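Local coordinates for fatty acid metabolism regulator protein (Bacillus subtilis, PDB 1VI0) that represses genes for fatty acid transport and beta-oxidation as a DNA-binding homodimer whose hold on DNA is inhibited by long-chain fatty acyl-CoA, at residues I68-M71 against E72-I75; K78-A81 against K82-L85; A97-H100 against N101-I104; G148-V151 against R152-R155; T161-E164 against T165-W169. One frame throughout, in Å; residues are numbered along the deposited sequence. Where two conformers were deposited one is given.

Contact 1: residues I68-M71 against E72-I75; sequences IERM and EEDI
M71 and I75 stand one turn apart on the inward side of helix 52-75, the densely packed half of the contact. The selenomethionine M71, bent at chi2 and chi3, reaches V88 and K91 of helix 81-97 and I131 of helix 115-141, while I68 lies on Y128 and I131. A long, flexible chain like that of M71 suits a seam between three helices. Four backbone bonds hold the helix together, among them I75 N to M71 O at 2.9 Å. The other side of the helix is exposed and polar. There R70 and E73 cross at an angle, guanidinium and carboxylate planes 76° apart, and R70 NE donates to E73 OE1 at 3.1 Å, nearly straight (168°). The oxygen sits in the guanidinium plane, at its edge. E73 extends from a CG anti to its backbone N (chi1 157°), while R70 folds back at chi2 and chi3 to meet it. E69 joins more loosely, its OE1 a long 3.9 Å from R70 NH1. R70 is the one base among four acids here, so its charge probably offsets some of their repulsion near the C-terminal end of the helix, where the helix dipole would probably not stabilise carboxylates.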
loop_
_atom_site.group_PDB
_atom_site.type_symbol
_atom_site.label_atom_id
_atom_site.label_comp_id
_atom_site.label_asym_id
_atom_site.label_seq_id
_atom_site.Cartn_x
_atom_site.Cartn_y
_atom_site.Cartn_z
ATOM N N ILE A 68 15.963 -9.823 -5.756
ATOM C CA ILE A 68 16.447 -10.521 -4.573
ATOM C C ILE A 68 17.837 -11.087 -4.747
ATOM O O ILE A 68 18.642 -10.972 -3.817
ATOM C CB ILE A 68 15.467 -11.617 -4.153
ATOM C CG1 ILE A 68 14.125 -10.991 -3.735
ATOM C CG2 ILE A 68 16.023 -12.467 -3.026
ATOM C CD1 ILE A 68 14.263 -9.924 -2.686
ATOM N N GLU A 69 18.190 -11.560 -5.945
ATOM C CA GLU A 69 19.559 -12.129 -6.093
ATOM C C GLU A 69 20.586 -11.016 -5.980
ATOM O O GLU A 69 21.546 -11.159 -5.175
ATOM C CB GLU A 69 19.711 -13.016 -7.261
ATOM C CG GLU A 69 19.006 -12.766 -8.550
ATOM C CD GLU A 69 18.784 -14.047 -9.354
ATOM O OE1 GLU A 69 18.497 -13.946 -10.569
ATOM O OE2 GLU A 69 18.889 -15.148 -8.769
ATOM N N ARG A 70 20.299 -9.871 -6.588
ATOM C CA ARG A 70 21.167 -8.707 -6.435
ATOM C C ARG A 70 21.253 -8.275 -4.963
ATOM O O ARG A 70 22.313 -7.840 -4.535
ATOM C CB ARG A 70 20.634 -7.499 -7.232
ATOM C CG ARG A 70 20.349 -7.847 -8.680
ATOM C CD ARG A 70 21.636 -8.118 -9.437
ATOM N NE ARG A 70 22.266 -9.370 -9.103
ATOM C CZ ARG A 70 21.923 -10.593 -9.441
ATOM N NH1 ARG A 70 20.863 -10.805 -10.222
ATOM N NH2 ARG A 70 22.612 -11.629 -8.960
HETATM N N MSE A 71 20.123 -8.259 -4.251
HETATM C CA MSE A 71 20.143 -7.822 -2.859
HETATM C C MSE A 71 21.071 -8.704 -2.035
HETATM O O MSE A 71 21.991 -8.229 -1.369
HETATM C CB MSE A 71 18.745 -7.864 -2.238
HETATM C CG MSE A 71 17.837 -6.725 -2.668
HETATM SE SE MSE A 71 18.658 -5.037 -2.221
HETATM C CE MSE A 71 19.271 -5.455 -0.478
ATOM N N GLU A 72 20.870 -10.023 -2.138
ATOM C CA GLU A 72 21.707 -10.928 -1.339
ATOM C C GLU A 72 23.171 -10.678 -1.652
ATOM O O GLU A 72 24.027 -10.672 -0.776
ATOM C CB GLU A 72 21.328 -12.380 -1.575
ATOM C CG GLU A 72 20.103 -12.840 -0.782
ATOM C CD GLU A 72 20.154 -12.402 0.664
ATOM O OE1 GLU A 72 19.677 -11.274 0.920
ATOM O OE2 GLU A 72 20.691 -13.112 1.538
ATOM N N GLU A 73 23.451 -10.484 -2.940
ATOM C CA GLU A 73 24.800 -10.190 -3.389
ATOM C C GLU A 73 25.379 -8.943 -2.750
ATOM O O GLU A 73 26.471 -8.974 -2.171
ATOM C CB GLU A 73 24.765 -10.030 -4.919
ATOM C CG GLU A 73 25.941 -9.194 -5.450
ATOM C CD GLU A 73 26.071 -9.386 -6.945
ATOM O OE1 GLU A 73 25.020 -9.359 -7.649
ATOM O OE2 GLU A 73 27.184 -9.674 -7.428
ATOM N N ASP A 74 24.661 -7.829 -2.768
ATOM C CA ASP A 74 25.187 -6.597 -2.202
ATOM C C ASP A 74 25.224 -6.487 -0.697
ATOM O O ASP A 74 26.120 -5.788 -0.183
ATOM C CB ASP A 74 24.358 -5.405 -2.732
ATOM C CG ASP A 74 24.464 -5.313 -4.247
ATOM O OD1 ASP A 74 25.364 -5.996 -4.797
ATOM O OD2 ASP A 74 23.657 -4.584 -4.838
ATOM N N ILE A 75 24.260 -7.039 0.032
ATOM C CA ILE A 75 24.189 -6.830 1.471
ATOM C C ILE A 75 25.129 -7.624 2.325
ATOM O O ILE A 75 25.400 -7.204 3.479
ATOM C CB ILE A 75 22.763 -6.964 2.033
ATOM C CG1 ILE A 75 22.258 -8.393 1.883
ATOM C CG2 ILE A 75 21.844 -5.964 1.349
ATOM C CD1 ILE A 75 20.836 -8.543 2.457
#

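Contact 2: residues K78-A81 against K82-L85; sequences KATA and KEKL
T80 and E83 exchange hydrogen bonds at the start of helix 81-97. T80 OG1 accepts from E83 N at 3.0 Å; with chi1 at 71° the hydroxyl oxygen sits between the backbone N and the carbonyl carbon of its own residue, facing the first turn. In return E83 OE1 takes T80 N at 2.8 Å, nearly straight (171°), the donor arriving on the anti side and 29° out of the carboxylate plane. The same oxygen holds A79 N weakly, so one carboxylate oxygen gathers two consecutive loop amides. The amides of A81 and K82 are taken by E144, so each of A81, K82 and E83 has an acceptor. A second kind of polar contact belongs to K84, whose chain turns at its last bond to bring NZ to K78 O at 3.0 Å, from above the carbonyl plane; NZ also bonds I75 O and so ties the loop to the preceding helix. Apolar contacts are fewer: K78 CB rests on K84 CG at 3.6 Å, and small A81 fits closely against I135. K82 points elsewhere, to a salt bridge with E187. Threonine before the first turn and glutamate three residues on form a classical capping box.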
loop_
_atom_site.group_PDB
_atom_site.type_symbol
_atom_site.label_atom_id
_atom_site.label_comp_id
_atom_site.label_asym_id
_atom_site.label_seq_id
_atom_site.Cartn_x
_atom_site.Cartn_y
_atom_site.Cartn_z
ATOM N N LYS A 78 27.914 -5.288 3.616
ATOM C CA LYS A 78 27.525 -4.424 4.711
ATOM C C LYS A 78 27.652 -5.044 6.074
ATOM O O LYS A 78 27.413 -6.238 6.271
ATOM C CB LYS A 78 26.054 -3.967 4.463
ATOM C CG LYS A 78 25.846 -3.492 3.025
ATOM C CD LYS A 78 26.894 -2.459 2.659
ATOM C CE LYS A 78 26.663 -1.839 1.300
ATOM N NZ LYS A 78 27.844 -1.008 0.879
ATOM N N ALA A 79 28.074 -4.253 7.074
ATOM C CA ALA A 79 28.182 -4.780 8.403
ATOM C C ALA A 79 26.874 -4.673 9.191
ATOM O O ALA A 79 26.265 -5.681 9.559
ATOM C CB ALA A 79 29.273 -4.067 9.204
ATOM N N THR A 80 26.380 -3.442 9.347
ATOM C CA THR A 80 25.291 -3.184 10.253
ATOM C C THR A 80 23.913 -3.296 9.616
ATOM O O THR A 80 23.756 -3.247 8.401
ATOM C CB THR A 80 25.449 -1.768 10.908
ATOM O OG1 THR A 80 25.174 -0.817 9.866
ATOM C CG2 THR A 80 26.903 -1.576 11.362
ATOM N N ALA A 81 22.921 -3.431 10.468
ATOM C CA ALA A 81 21.529 -3.493 9.990
ATOM C C ALA A 81 21.201 -2.187 9.264
ATOM O O ALA A 81 20.579 -2.229 8.206
ATOM C CB ALA A 81 20.618 -3.733 11.170
ATOM N N LYS A 82 21.671 -1.041 9.810
ATOM C CA LYS A 82 21.399 0.249 9.142
ATOM C C LYS A 82 22.038 0.292 7.769
ATOM O O LYS A 82 21.365 0.690 6.824
ATOM C CB LYS A 82 21.854 1.404 10.033
ATOM C CG LYS A 82 21.764 2.796 9.377
ATOM C CD LYS A 82 22.185 3.904 10.372
ATOM C CE LYS A 82 21.964 5.244 9.637
ATOM N NZ LYS A 82 22.457 6.366 10.476
ATOM N N GLU A 83 23.277 -0.182 7.599
ATOM C CA GLU A 83 23.926 -0.253 6.290
ATOM C C GLU A 83 23.202 -1.142 5.312
ATOM O O GLU A 83 22.957 -0.818 4.119
ATOM C CB GLU A 83 25.387 -0.763 6.498
ATOM C CG GLU A 83 26.270 0.317 7.066
ATOM C CD GLU A 83 27.602 -0.201 7.624
ATOM O OE1 GLU A 83 27.748 -1.387 7.923
ATOM O OE2 GLU A 83 28.495 0.671 7.789
ATOM N N LYS A 84 22.747 -2.320 5.781
ATOM C CA LYS A 84 21.927 -3.165 4.889
ATOM C C LYS A 84 20.634 -2.503 4.473
ATOM O O LYS A 84 20.262 -2.581 3.300
ATOM C CB LYS A 84 21.669 -4.508 5.574
ATOM C CG LYS A 84 22.980 -5.276 5.861
ATOM C CD LYS A 84 22.601 -6.535 6.668
ATOM C CE LYS A 84 23.804 -7.179 7.331
ATOM N NZ LYS A 84 24.778 -7.712 6.360
ATOM N N LEU A 85 19.911 -1.852 5.387
ATOM C CA LEU A 85 18.633 -1.199 5.025
ATOM C C LEU A 85 18.871 -0.048 4.082
ATOM O O LEU A 85 18.124 0.155 3.131
ATOM C CB LEU A 85 18.003 -0.717 6.347
ATOM C CG LEU A 85 17.417 -1.861 7.194
ATOM C CD1 LEU A 85 16.752 -1.254 8.433
ATOM C CD2 LEU A 85 16.345 -2.574 6.350
#

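Contact 3: residues A97-H100 against N101-I104; sequences AGDH and NLAI
D99 leaves the loop in an extended conformation (phi -153°, psi 93°) and its O takes A103 N at 3.0 Å, which opens the first turn of helix 100-109. Its side chain also serves this turn: D99 OD1 accepts L102 N at 3.0 Å, nearly straight, the donor standing above the carboxylate plane. With CG anti to the backbone N (chi1 -176°), the carboxylate reaches across the turn and CG comes within 3.4 Å of L102 CB. A water donates to D99 OD1 at 3.1 Å and accepts from N101 N, so a neighbouring amide is served indirectly. This is an N-cap aspartate, short enough to curl over the helix end, where its charge would be stabilised by the helix dipole. The L102 side chain suits the inner side, packing on L95 and L96 and lying about 5 Å from bound dodecyl-CoA. On the outer side the H100 ring meets I104 obliquely, CE1 to CD1 at 3.6 Å, and N101 OD1 lies near the ring plane at its edge, 3.6 Å from ND1. The N101 side chain packs against V18, E19, A22 and E23 of helix 9-24, part of the TetR-type helix-turn-helix domain, while H100 O also accepts from Q174 NE2.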
loop_
_atom_site.group_PDB
_atom_site.type_symbol
_atom_site.label_atom_id
_atom_site.label_comp_id
_atom_site.label_asym_id
_atom_site.label_seq_id
_atom_site.Cartn_x
_atom_site.Cartn_y
_atom_site.Cartn_z
ATOM N N ALA A 97 12.859 3.796 -10.204
ATOM C CA ALA A 97 13.118 5.076 -10.907
ATOM C C ALA A 97 13.690 4.811 -12.285
ATOM O O ALA A 97 13.643 5.688 -13.192
ATOM C CB ALA A 97 14.074 5.979 -10.127
ATOM N N GLY A 98 14.307 3.674 -12.489
ATOM C CA GLY A 98 14.938 3.210 -13.677
ATOM C C GLY A 98 13.977 2.645 -14.712
ATOM O O GLY A 98 14.400 2.362 -15.850
ATOM N N ASP A 99 12.714 2.490 -14.326
ATOM C CA ASP A 99 11.728 1.892 -15.265
ATOM C C ASP A 99 10.350 2.379 -14.939
ATOM O O ASP A 99 9.631 1.838 -14.093
ATOM C CB ASP A 99 11.941 0.395 -15.245
ATOM C CG ASP A 99 11.083 -0.396 -16.222
ATOM O OD1 ASP A 99 10.095 0.096 -16.726
ATOM O OD2 ASP A 99 11.484 -1.572 -16.490
ATOM N N HIS A 100 9.915 3.463 -15.603
ATOM C CA HIS A 100 8.637 4.123 -15.411
ATOM C C HIS A 100 7.458 3.125 -15.434
ATOM O O HIS A 100 6.611 3.143 -14.544
ATOM C CB HIS A 100 8.451 5.153 -16.525
ATOM C CG HIS A 100 7.283 6.048 -16.471
ATOM N ND1 HIS A 100 6.067 5.699 -17.079
ATOM C CD2 HIS A 100 7.080 7.284 -15.958
ATOM C CE1 HIS A 100 5.202 6.687 -16.899
ATOM N NE2 HIS A 100 5.794 7.654 -16.224
ATOM N N ASN A 101 7.467 2.280 -16.475
ATOM C CA ASN A 101 6.313 1.339 -16.629
ATOM C C ASN A 101 6.329 0.292 -15.548
ATOM O O ASN A 101 5.280 -0.006 -14.956
ATOM C CB ASN A 101 6.362 0.764 -18.033
ATOM C CG ASN A 101 5.926 1.785 -19.085
ATOM O OD1 ASN A 101 5.176 2.726 -18.819
ATOM N ND2 ASN A 101 6.326 1.522 -20.313
ATOM N N LEU A 102 7.513 -0.229 -15.207
ATOM C CA LEU A 102 7.524 -1.175 -14.100
ATOM C C LEU A 102 6.961 -0.545 -12.835
ATOM O O LEU A 102 6.260 -1.255 -12.091
ATOM C CB LEU A 102 8.969 -1.659 -13.884
ATOM C CG LEU A 102 9.109 -2.716 -12.778
ATOM C CD1 LEU A 102 8.209 -3.920 -13.078
ATOM C CD2 LEU A 102 10.540 -3.170 -12.608
ATOM N N ALA A 103 7.308 0.699 -12.493
ATOM C CA ALA A 103 6.771 1.354 -11.306
ATOM C C ALA A 103 5.260 1.474 -11.326
ATOM O O ALA A 103 4.604 1.319 -10.290
ATOM C CB ALA A 103 7.397 2.747 -11.160
ATOM N N ILE A 104 4.651 1.704 -12.491
ATOM C CA ILE A 104 3.184 1.792 -12.613
ATOM C C ILE A 104 2.625 0.373 -12.357
ATOM O O ILE A 104 1.676 0.187 -11.606
ATOM C CB ILE A 104 2.743 2.314 -13.971
ATOM C CG1 ILE A 104 2.937 3.844 -14.057
ATOM C CG2 ILE A 104 1.220 2.016 -14.173
ATOM C CD1 ILE A 104 2.815 4.403 -15.463
HETATM O O HOH W 1 9.503 2.366 -18.755
#

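Contact 4: residues G148-V151 against R152-R155; sequences GLDV and RLAR. With DCC (dodecyl-coa), chain C.
R152 and D150 are joined through two waters, while R152 itself grips dodecyl-CoA. One face of its guanidinium covers the adenine, N3 lying 3.4 Å above the plane and offset toward the rim, and NH1 gives a weak bond to the ribose O4' at 2.9 Å. L153 CD2 comes to 3.3 Å from adenine N6. R155 takes the pyrophosphate: NH1 points in plane at O12 (3.1 Å, 171°), its charge matching the anion. In the next shell, water 2 accepts from R152 N and NE, water 3 from R152 NH2, and both donate, the former weakly, to D150 OD2, which is likely to limit the arginine's rotation. A leucine in place of R152 would probably leave the adenine without its flat cover, O4' without its donor and the two waters without their bonds to the guanidinium. D150 caps the helix, OD1 receiving L153 N at 3.0 Å on its anti lone pair. R155 NE is held by a salt bridge to D133. L149 CD1 packs on A154 CB at 3.7 Å, and the L149 side chain also touches I193 of the second subunit. An aspartate N-cap presents the first turn of helix 151-171 as the nucleotide end of the acyl-CoA pocket.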
loop_
_atom_site.group_PDB
_atom_site.type_symbol
_atom_site.label_atom_id
_atom_site.label_comp_id
_atom_site.label_asym_id
_atom_site.label_seq_id
_atom_site.Cartn_x
_atom_site.Cartn_y
_atom_site.Cartn_z
ATOM N N GLY A 148 12.712 -4.927 22.508
ATOM C CA GLY A 148 11.251 -4.930 22.512
ATOM C C GLY A 148 10.608 -4.747 21.150
ATOM O O GLY A 148 9.366 -4.836 21.029
ATOM N N LEU A 149 11.426 -4.496 20.129
ATOM C CA LEU A 149 10.904 -4.337 18.767
ATOM C C LEU A 149 10.378 -5.683 18.242
ATOM O O LEU A 149 10.959 -6.756 18.513
ATOM C CB LEU A 149 12.009 -3.826 17.875
ATOM C CG LEU A 149 11.735 -3.858 16.374
ATOM C CD1 LEU A 149 12.502 -2.750 15.675
ATOM C CD2 LEU A 149 12.154 -5.213 15.781
ATOM N N ASP A 150 9.187 -5.664 17.673
ATOM C CA ASP A 150 8.544 -6.818 17.073
ATOM C C ASP A 150 8.955 -6.923 15.612
ATOM O O ASP A 150 8.667 -6.001 14.801
ATOM C CB ASP A 150 7.022 -6.746 17.171
ATOM C CG ASP A 150 6.372 -8.010 16.641
ATOM O OD1 ASP A 150 5.961 -8.056 15.461
ATOM O OD2 ASP A 150 6.349 -9.042 17.388
ATOM N N VAL A 151 9.601 -7.985 15.208
ATOM C CA VAL A 151 10.086 -8.181 13.865
ATOM C C VAL A 151 9.009 -8.045 12.810
ATOM O O VAL A 151 9.238 -7.376 11.794
ATOM C CB VAL A 151 10.903 -9.469 13.738
ATOM C CG1 VAL A 151 11.273 -9.731 12.290
ATOM C CG2 VAL A 151 12.165 -9.406 14.593
ATOM N N ARG A 152 7.936 -8.827 12.839
ATOM C CA ARG A 152 6.866 -8.664 11.834
ATOM C C ARG A 152 6.399 -7.212 11.751
ATOM O O ARG A 152 6.290 -6.689 10.624
ATOM C CB ARG A 152 5.661 -9.565 12.245
ATOM C CG ARG A 152 6.084 -11.057 11.967
ATOM C CD ARG A 152 4.992 -12.002 12.439
ATOM N NE ARG A 152 4.688 -11.877 13.857
ATOM C CZ ARG A 152 3.868 -12.651 14.564
ATOM N NH1 ARG A 152 3.211 -13.652 13.974
ATOM N NH2 ARG A 152 3.670 -12.436 15.857
ATOM N N LEU A 153 6.117 -6.542 12.844
ATOM C CA LEU A 153 5.649 -5.144 12.769
ATOM C C LEU A 153 6.739 -4.239 12.190
ATOM O O LEU A 153 6.375 -3.359 11.370
ATOM C CB LEU A 153 5.156 -4.624 14.073
ATOM C CG LEU A 153 3.821 -5.062 14.647
ATOM C CD1 LEU A 153 3.682 -4.412 16.030
ATOM C CD2 LEU A 153 2.698 -4.554 13.709
ATOM N N ALA A 154 8.008 -4.406 12.636
ATOM C CA ALA A 154 9.080 -3.566 12.076
ATOM C C ALA A 154 9.213 -3.806 10.556
ATOM O O ALA A 154 9.497 -2.888 9.787
ATOM C CB ALA A 154 10.387 -3.784 12.782
ATOM N N ARG A 155 9.149 -5.087 10.131
ATOM C CA ARG A 155 9.144 -5.371 8.693
ATOM C C ARG A 155 8.013 -4.634 7.928
ATOM O O ARG A 155 8.198 -4.175 6.809
ATOM C CB ARG A 155 8.952 -6.872 8.481
ATOM C CG ARG A 155 8.753 -7.269 7.025
ATOM C CD ARG A 155 7.599 -8.303 6.967
ATOM N NE ARG A 155 8.016 -9.479 7.796
ATOM C CZ ARG A 155 7.165 -10.434 8.138
ATOM N NH1 ARG A 155 5.889 -10.375 7.750
ATOM N NH2 ARG A 155 7.572 -11.462 8.858
HETATM C C2 DCC C . 0.782 -10.270 14.763
HETATM C C4 DCC C . 0.959 -11.037 12.660
HETATM C C5 DCC C . 1.480 -9.856 12.184
HETATM C C6 DCC C . 1.590 -8.825 13.144
HETATM C C8 DCC C . 1.411 -11.176 10.533
HETATM C C10 DCC C . 10.229 -5.386 -6.629
HETATM C C11 DCC C . 10.516 -5.214 -8.131
HETATM C C12 DCC C . 9.843 -6.266 -9.008
HETATM N N9 DCC C . 0.893 -11.884 11.591
HETATM N N7 DCC C . 1.743 -9.945 10.833
HETATM N N3 DCC C . 0.612 -11.313 13.935
HETATM N N1 DCC C . 1.289 -9.061 14.439
HETATM N N6 DCC C . 2.040 -7.619 12.798
HETATM C "C1'" DCC C . 0.511 -13.341 11.664
HETATM C "C2'" DCC C . -0.305 -13.837 10.451
HETATM O "O2'" DCC C . -1.699 -13.781 10.857
HETATM C "C3'" DCC C . 0.110 -15.345 10.407
HETATM O "O3'" DCC C . -0.498 -16.013 11.569
HETATM C "C4'" DCC C . 1.651 -15.192 10.720
HETATM O "O4'" DCC C . 1.767 -14.027 11.538
HETATM C "C5'" DCC C . 2.462 -15.151 9.445
HETATM O "O5'" DCC C . 1.972 -14.177 8.477
HETATM P P1 DCC C . 2.924 -13.151 7.720
HETATM O O11 DCC C . 2.114 -12.369 6.811
HETATM O O12 DCC C . 3.788 -12.412 8.792
HETATM O O6 DCC C . 3.963 -14.040 6.984
HETATM P P2 DCC C . 3.422 -14.808 5.792
HETATM O O21 DCC C . 4.649 -15.282 5.048
HETATM O O22 DCC C . 2.413 -15.773 6.247
HETATM O O7 DCC C . 2.679 -13.793 4.767
HETATM C CPA DCC C . 3.540 -13.046 3.796
HETATM C CPB DCC C . 2.646 -12.123 2.917
HETATM C CP8 DCC C . 1.629 -11.385 3.807
HETATM C CP7 DCC C . 1.882 -13.032 1.962
HETATM C CP9 DCC C . 3.436 -11.216 2.043
HETATM O OP3 DCC C . 2.242 -10.762 4.886
HETATM C CP6 DCC C . 0.774 -10.393 3.044
HETATM O OP2 DCC C . 0.007 -10.788 2.176
HETATM N NP2 DCC C . 0.934 -9.156 3.423
HETATM C CP5 DCC C . 0.182 -8.030 2.730
HETATM C CP4 DCC C . 1.230 -7.438 1.710
HETATM C CP3 DCC C . 0.540 -6.435 0.768
HETATM O OP1 DCC C . -0.398 -6.803 0.060
HETATM N NP1 DCC C . 0.983 -5.222 0.820
HETATM C CP2 DCC C . 0.465 -4.077 0.039
HETATM C CP1 DCC C . 1.614 -3.733 -0.862
HETATM S S DCC C . 2.404 -5.083 -1.767
HETATM P P3 DCC C . -1.195 -17.460 11.632
HETATM O O31 DCC C . -1.963 -17.650 10.402
HETATM O O32 DCC C . -0.153 -18.489 11.771
HETATM O O33 DCC C . -2.043 -17.344 12.870
HETATM C CA1 DCC C . 1.312 -5.204 -3.207
HETATM C CA2 DCC C . 1.984 -5.936 -4.411
HETATM O OA1 DCC C . 0.212 -4.702 -3.235
HETATM C CA3 DCC C . 2.925 -5.014 -5.210
HETATM C CA4 DCC C . 4.349 -5.399 -5.368
HETATM C CA5 DCC C . 5.316 -4.619 -4.506
HETATM C CA6 DCC C . 6.649 -4.318 -5.167
HETATM C CA7 DCC C . 7.836 -5.078 -4.621
HETATM C CA8 DCC C . 9.157 -4.399 -4.574
HETATM C CA9 DCC C . 9.817 -4.085 -5.920
HETATM O O HOH W 2 7.236 -10.709 15.233
HETATM O O HOH W 3 4.789 -10.974 17.827
#

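Contact 5: residues T161-E164 against T165-W169; sequences TIDE and TVTTW
The E164 side chain crosses T167 and T168 at an angle, its carboxylate OE2 within 3.2 Å of T168 OG1. A second flat group, the W169 indole, has V166 O in plane at its edge and stacks edge-to-face with Y176. Both belong to the second half of helix 151-171, where T161 OG1, bonded to M157 O of its own chain, makes a weak hydrogen bond to T161 of the second subunit; such C-terminal helices typically pair in TetR-family dimers. E164 OE1 crosses that interface in a salt bridge to R111 NH2 of the second subunit and, by the dimer's symmetry, probably hydrogen-bonds the dodecyl-CoA bound there, while D163 takes R111 and Q107 of its own chain. One water lies 2.9 Å from D163 OD2, 3.1 Å from E164 OE1 and 2.9 Å from T167 OG1, which also bonds Q107. With an alanine instead of E164, R111 of the neighbouring subunit would probably lose one of its two carboxylate partners, and the ligand and water a bond each. Threonines suit the buried helix because their hydroxyls can return to the backbone: at chi1 -57°, T165 OG1 donates to T161 O (2.9 Å) from the face opposite T165 N, which also donates at 3.0 Å.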
loop_
_atom_site.group_PDB
_atom_site.type_symbol
_atom_site.label_atom_id
_atom_site.label_comp_id
_atom_site.label_asym_id
_atom_site.label_seq_id
_atom_site.Cartn_x
_atom_site.Cartn_y
_atom_site.Cartn_z
ATOM N N THR A 161 6.674 1.888 4.538
ATOM C CA THR A 161 7.282 3.238 4.386
ATOM C C THR A 161 7.960 3.340 3.024
ATOM O O THR A 161 7.670 4.232 2.224
ATOM C CB THR A 161 8.278 3.469 5.524
ATOM O OG1 THR A 161 7.553 3.569 6.765
ATOM C CG2 THR A 161 9.121 4.728 5.307
ATOM N N ILE A 162 8.747 2.344 2.619
ATOM C CA ILE A 162 9.388 2.304 1.342
ATOM C C ILE A 162 8.387 2.381 0.185
ATOM O O ILE A 162 8.328 3.242 -0.720
ATOM C CB ILE A 162 10.290 1.064 1.174
ATOM C CG1 ILE A 162 11.451 1.078 2.201
ATOM C CG2 ILE A 162 10.866 1.053 -0.242
ATOM C CD1 ILE A 162 12.265 -0.245 2.212
ATOM N N ASP A 163 7.358 1.485 0.329
ATOM C CA ASP A 163 6.342 1.331 -0.653
ATOM C C ASP A 163 5.439 2.564 -0.788
ATOM O O ASP A 163 5.246 3.020 -1.960
ATOM C CB ASP A 163 5.451 0.110 -0.295
ATOM C CG ASP A 163 4.448 -0.187 -1.378
ATOM O OD1 ASP A 163 4.887 -0.435 -2.553
ATOM O OD2 ASP A 163 3.233 -0.354 -1.077
ATOM N N GLU A 164 5.153 3.231 0.331
ATOM C CA GLU A 164 4.253 4.434 0.213
ATOM C C GLU A 164 5.088 5.590 -0.371
ATOM O O GLU A 164 4.486 6.447 -1.065
ATOM C CB GLU A 164 3.690 4.798 1.576
ATOM C CG GLU A 164 2.865 6.077 1.592
ATOM C CD GLU A 164 1.603 5.962 0.730
ATOM O OE1 GLU A 164 1.163 4.858 0.413
ATOM O OE2 GLU A 164 1.118 7.068 0.365
ATOM N N THR A 165 6.371 5.595 -0.058
ATOM C CA THR A 165 7.232 6.643 -0.688
ATOM C C THR A 165 7.220 6.502 -2.187
ATOM O O THR A 165 7.021 7.499 -2.957
ATOM C CB THR A 165 8.640 6.661 -0.062
ATOM O OG1 THR A 165 8.547 6.874 1.346
ATOM C CG2 THR A 165 9.362 7.895 -0.667
ATOM N N VAL A 166 7.261 5.268 -2.716
ATOM C CA VAL A 166 7.214 5.007 -4.143
ATOM C C VAL A 166 5.821 5.381 -4.652
ATOM O O VAL A 166 5.664 6.046 -5.675
ATOM C CB VAL A 166 7.576 3.549 -4.458
ATOM C CG1 VAL A 166 7.536 3.395 -5.998
ATOM C CG2 VAL A 166 9.015 3.231 -4.008
ATOM N N THR A 167 4.766 4.946 -4.001
ATOM C CA THR A 167 3.387 5.279 -4.464
ATOM C C THR A 167 3.157 6.773 -4.549
ATOM O O THR A 167 2.634 7.278 -5.574
ATOM C CB THR A 167 2.412 4.599 -3.490
ATOM O OG1 THR A 167 2.452 3.193 -3.731
ATOM C CG2 THR A 167 0.983 5.106 -3.746
ATOM N N THR A 168 3.628 7.550 -3.617
ATOM C CA THR A 168 3.466 9.007 -3.621
ATOM C C THR A 168 4.180 9.572 -4.831
ATOM O O THR A 168 3.564 10.353 -5.596
ATOM C CB THR A 168 3.902 9.577 -2.277
ATOM O OG1 THR A 168 2.978 9.134 -1.237
ATOM C CG2 THR A 168 3.889 11.096 -2.312
ATOM N N TRP A 169 5.390 9.118 -5.110
ATOM C CA TRP A 169 6.123 9.546 -6.329
ATOM C C TRP A 169 5.442 9.113 -7.606
ATOM O O TRP A 169 5.212 9.926 -8.545
ATOM C CB TRP A 169 7.496 8.939 -6.174
ATOM C CG TRP A 169 8.346 8.939 -7.369
ATOM C CD1 TRP A 169 9.102 9.979 -7.841
ATOM C CD2 TRP A 169 8.641 7.835 -8.215
ATOM N NE1 TRP A 169 9.829 9.607 -8.911
ATOM C CE2 TRP A 169 9.574 8.253 -9.158
ATOM C CE3 TRP A 169 8.229 6.457 -8.186
ATOM C CZ2 TRP A 169 10.074 7.422 -10.144
ATOM C CZ3 TRP A 169 8.723 5.659 -9.164
ATOM C CH2 TRP A 169 9.650 6.105 -10.132
HETATM O O HOH W 4 1.870 2.215 -1.088
#

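Overall arrangement
The five contacts follow one another along the chain, all within the YsiA-like C-terminal region. Contacts 1 and 2, centres about 13 Å apart, touch and join the end of helix 52-75 to the start of helix 81-97. Contact 3, the start of helix 100-109, meets contact 5 with centres about 13 Å apart, W169 packing on A97 and A103. Contacts 4 and 5 share helix 151-171, centres about 20 Å apart; both, like contact 2, touch the second subunit. Contacts 3 and 4, centres about 30 Å apart, lie on opposite sides of the chain's centre. Bound dodecyl-CoA comes near both, consistent with ligand binding being felt beside helix 9-24 of the TetR-type DNA-binding domain, whose predicted helix-turn-helix is residues 30-49.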